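Local coordinates for lipoprotein (Bacillus anthracis, PDB 4JG9) that is of unknown function but, as a putative lipoprotein, is probably tethered to the cell membrane through a lipid anchor and may bind lipid, at residues F61-I66 / Y93-E98. Sequence-based numbering, arbitrary orientation.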
ATOM      1  N   PHE A  61       3.410  18.836  23.393  1.00 51.43           N
ATOM      2  CA  PHE A  61       3.162  18.907  24.825  1.00 49.04           C
ATOM      3  C   PHE A  61       4.183  18.025  25.525  1.00 49.28           C
ATOM      4  O   PHE A  61       4.770  17.113  24.911  1.00 47.74           O
ATOM      5  CB  PHE A  61       1.734  18.471  25.178  1.00 44.47           C
ATOM      6  CG  PHE A  61       1.438  17.042  24.842  1.00 48.21           C
ATOM      7  CD1 PHE A  61       1.559  16.047  25.807  1.00 49.01           C
ATOM      8  CD2 PHE A  61       1.023  16.685  23.570  1.00 47.97           C
ATOM      9  CE1 PHE A  61       1.287  14.723  25.504  1.00 47.14           C
ATOM     10  CE2 PHE A  61       0.747  15.358  23.260  1.00 49.62           C
ATOM     11  CZ  PHE A  61       0.880  14.377  24.227  1.00 49.29           C
ATOM     12  N   ILE A  62       4.338  18.252  26.821  1.00 47.93           N
ATOM     13  CA  ILE A  62       5.301  17.522  27.620  1.00 55.08           C
ATOM     14  C   ILE A  62       4.643  16.426  28.426  1.00 59.76           C
ATOM     15  O   ILE A  62       3.666  16.651  29.145  1.00 65.54           O
ATOM     16  CB  ILE A  62       6.041  18.448  28.616  1.00 57.74           C
ATOM     17  CG1 ILE A  62       6.794  19.548  27.870  1.00 59.29           C
ATOM     18  CG2 ILE A  62       7.013  17.640  29.459  1.00 57.58           C
ATOM     19  CD1 ILE A  62       7.995  19.035  27.068  1.00 56.67           C
ATOM     20  N   GLN A  63       5.211  15.238  28.315  1.00 57.85           N
ATOM     21  CA  GLN A  63       4.789  14.118  29.121  1.00 63.55           C
ATOM     22  C   GLN A  63       6.053  13.525  29.726  1.00 61.74           C
ATOM     23  O   GLN A  63       6.975  13.138  29.004  1.00 53.82           O
ATOM     24  CB  GLN A  63       4.049  13.096  28.260  1.00 65.91           C
ATOM     25  CG  GLN A  63       3.580  11.875  29.015  1.00 72.09           C
ATOM     26  CD  GLN A  63       2.077  11.865  29.217  1.00 75.08           C
ATOM     27  OE1 GLN A  63       1.337  12.587  28.537  1.00 77.59           O
ATOM     28  NE2 GLN A  63       1.614  11.027  30.139  1.00 70.61           N
ATOM     29  N   GLU A  64       6.124  13.532  31.047  1.00 69.62           N
ATOM     30  CA  GLU A  64       7.290  13.028  31.752  1.00 73.86           C
ATOM     31  C   GLU A  64       8.576  13.692  31.293  1.00 70.53           C
ATOM     32  O   GLU A  64       9.596  13.037  31.137  1.00 67.98           O
ATOM     33  CB  GLU A  64       7.391  11.512  31.644  1.00 77.35           C
ATOM     34  CG  GLU A  64       6.242  10.797  32.324  1.00 88.66           C
ATOM     35  CD  GLU A  64       6.631   9.437  32.846  1.00102.56           C
ATOM     36  OE1 GLU A  64       7.735   9.309  33.409  1.00108.73           O
ATOM     37  OE2 GLU A  64       5.826   8.499  32.700  1.00107.42           O
ATOM     38  N   LYS A  65       8.514  14.995  31.063  1.00 66.89           N
ATOM     39  CA  LYS A  65       9.696  15.776  30.731  1.00 64.02           C
ATOM     40  C   LYS A  65      10.171  15.690  29.287  1.00 58.00           C
ATOM     41  O   LYS A  65      11.205  16.250  28.950  1.00 60.35           O
ATOM     42  CB  LYS A  65      10.840  15.409  31.673  1.00 67.03           C
ATOM     43  CG  LYS A  65      10.575  15.799  33.111  1.00 72.62           C
ATOM     44  CD  LYS A  65      11.610  15.222  34.053  1.00 80.88           C
ATOM     45  CE  LYS A  65      11.265  15.558  35.492  1.00 87.26           C
ATOM     46  NZ  LYS A  65      12.100  14.795  36.457  1.00 94.77           N
ATOM     47  N   ILE A  66       9.423  15.011  28.431  1.00 52.90           N
ATOM     48  CA  ILE A  66       9.825  14.895  27.036  1.00 58.34           C
ATOM     49  C   ILE A  66       8.733  15.360  26.098  1.00 56.21           C
ATOM     50  O   ILE A  66       7.554  15.214  26.378  1.00 54.92           O
ATOM     51  CB  ILE A  66      10.292  13.481  26.663  1.00 53.71           C
ATOM     52  CG1 ILE A  66       9.168  12.474  26.858  1.00 48.19           C
ATOM     53  CG2 ILE A  66      11.515  13.106  27.475  1.00 53.25           C
ATOM     54  CD1 ILE A  66       9.367  11.199  26.079  1.00 48.29           C
ATOM     55  N   TYR A  93       3.923   6.399  21.586  1.00 40.79           N
ATOM     56  CA  TYR A  93       3.536   6.234  22.982  1.00 43.91           C
ATOM     57  C   TYR A  93       2.036   6.022  23.121  1.00 45.62           C
ATOM     58  O   TYR A  93       1.234   6.815  22.597  1.00 43.95           O
ATOM     59  CB  TYR A  93       3.955   7.466  23.793  1.00 42.90           C
ATOM     60  CG  TYR A  93       5.443   7.711  23.828  1.00 44.55           C
ATOM     61  CD1 TYR A  93       6.072   8.426  22.816  1.00 44.68           C
ATOM     62  CD2 TYR A  93       6.221   7.247  24.882  1.00 43.37           C
ATOM     63  CE1 TYR A  93       7.444   8.666  22.851  1.00 46.63           C
ATOM     64  CE2 TYR A  93       7.589   7.477  24.924  1.00 44.42           C
ATOM     65  CZ  TYR A  93       8.195   8.191  23.909  1.00 48.56           C
ATOM     66  OH  TYR A  93       9.554   8.427  23.938  1.00 50.98           O
ATOM     67  N   PHE A  94       1.666   4.973  23.856  1.00 43.93           N
ATOM     68  CA  PHE A  94       0.265   4.615  24.052  1.00 44.30           C
ATOM     69  C   PHE A  94      -0.193   5.037  25.431  1.00 46.23           C
ATOM     70  O   PHE A  94      -0.127   4.256  26.380  1.00 49.56           O
ATOM     71  CB  PHE A  94       0.072   3.116  23.820  1.00 46.65           C
ATOM     72  CG  PHE A  94       0.643   2.655  22.518  1.00 48.71           C
ATOM     73  CD1 PHE A  94       0.031   2.994  21.326  1.00 48.09           C
ATOM     74  CD2 PHE A  94       1.816   1.926  22.482  1.00 51.73           C
ATOM     75  CE1 PHE A  94       0.566   2.601  20.128  1.00 49.13           C
ATOM     76  CE2 PHE A  94       2.355   1.529  21.286  1.00 49.89           C
ATOM     77  CZ  PHE A  94       1.730   1.866  20.107  1.00 51.00           C
ATOM     78  N   LEU A  95      -0.649   6.284  25.514  1.00 43.95           N
ATOM     79  CA  LEU A  95      -0.961   6.954  26.766  1.00 42.73           C
ATOM     80  C   LEU A  95      -2.264   6.465  27.356  1.00 53.20           C
ATOM     81  O   LEU A  95      -2.443   6.451  28.578  1.00 62.14           O
ATOM     82  CB  LEU A  95      -1.036   8.467  26.537  1.00 44.29           C
ATOM     83  CG  LEU A  95       0.100   9.046  25.683  1.00 49.97           C
ATOM     84  CD1 LEU A  95      -0.162  10.501  25.354  1.00 50.85           C
ATOM     85  CD2 LEU A  95       1.436   8.914  26.414  1.00 52.49           C
ATOM     86  N   ASP A  96      -3.176   6.065  26.480  1.00 52.99           N
ATOM     87  CA  ASP A  96      -4.485   5.587  26.900  1.00 56.84           C
ATOM     88  C   ASP A  96      -4.345   4.322  27.767  1.00 60.35           C
ATOM     89  O   ASP A  96      -3.845   3.283  27.305  1.00 62.25           O
ATOM     90  CB  ASP A  96      -5.330   5.324  25.657  1.00 55.36           C
ATOM     91  CG  ASP A  96      -6.766   4.968  25.975  1.00 61.15           C
ATOM     92  OD1 ASP A  96      -7.098   4.727  27.157  1.00 63.08           O
ATOM     93  OD2 ASP A  96      -7.572   4.922  25.020  1.00 63.05           O
ATOM     94  N   PRO A  97      -4.776   4.417  29.042  1.00 58.17           N
ATOM     95  CA  PRO A  97      -4.725   3.285  29.973  1.00 59.13           C
ATOM     96  C   PRO A  97      -5.683   2.175  29.555  1.00 62.32           C
ATOM     97  O   PRO A  97      -5.579   1.059  30.063  1.00 62.80           O
ATOM     98  CB  PRO A  97      -5.164   3.898  31.310  1.00 50.31           C
ATOM     99  CG  PRO A  97      -5.916   5.116  30.953  1.00 51.17           C
ATOM    100  CD  PRO A  97      -5.280   5.640  29.691  1.00 54.93           C
ATOM    101  N   GLU A  98      -6.608   2.486  28.651  1.00 64.92           N
ATOM    102  CA  GLU A  98      -7.506   1.468  28.113  1.00 73.00           C
ATOM    103  C   GLU A  98      -7.346   1.327  26.590  1.00 67.27           C
ATOM    104  O   GLU A  98      -8.325   1.170  25.863  1.00 62.73           O
ATOM    105  CB  GLU A  98      -8.955   1.774  28.493  1.00 79.55           C
ATOM    106  CG  GLU A  98      -9.305   1.337  29.907  1.00 89.27           C
ATOM    107  CD  GLU A  98     -10.605   1.934  30.403  1.00 99.32           C
ATOM    108  OE1 GLU A  98     -11.606   1.903  29.655  1.00103.38           O
ATOM    109  OE2 GLU A  98     -10.627   2.438  31.544  1.00103.57           O
TER
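Leu95 reaches across to Phe61 and Gln63 with its two methyl branches and is the most covered residue of the contact. CD1 lies 4.2 Å from CZ of Phe61, at the edge of the ring and near its plane, while CD2 approaches CD of the Gln63 amide at 4.1 Å. A forked leucine suits the place because one residue can meet an aromatic rim and an amide together. The Gln63 side chain starts with CG anti to N (chi1 179°), then bends at chi2 (108°), which lays OE1 in the plane of the Phe61 ring at its edge. Phe61 and Leu95 both rest on Ala76, whose short side chain is consistent with their meeting over it.

A second touch is narrower but close: Ile66, whose longer branch ends in CD1, brings that methyl 3.5 Å from OH of Tyr93. The loose side is the turn, where charged Glu64 and Lys65 suit exposure to solvent. Both have positive phi, as a type I' turn requires, and two backbone hydrogen bonds between Gln63 and Ile66 close it. Such a turn is characteristic of two-residue beta-hairpins; this one borders an antiparallel sheet, its side chains reaching past strand 75-78 to the end of strand 88-94 and the following loop.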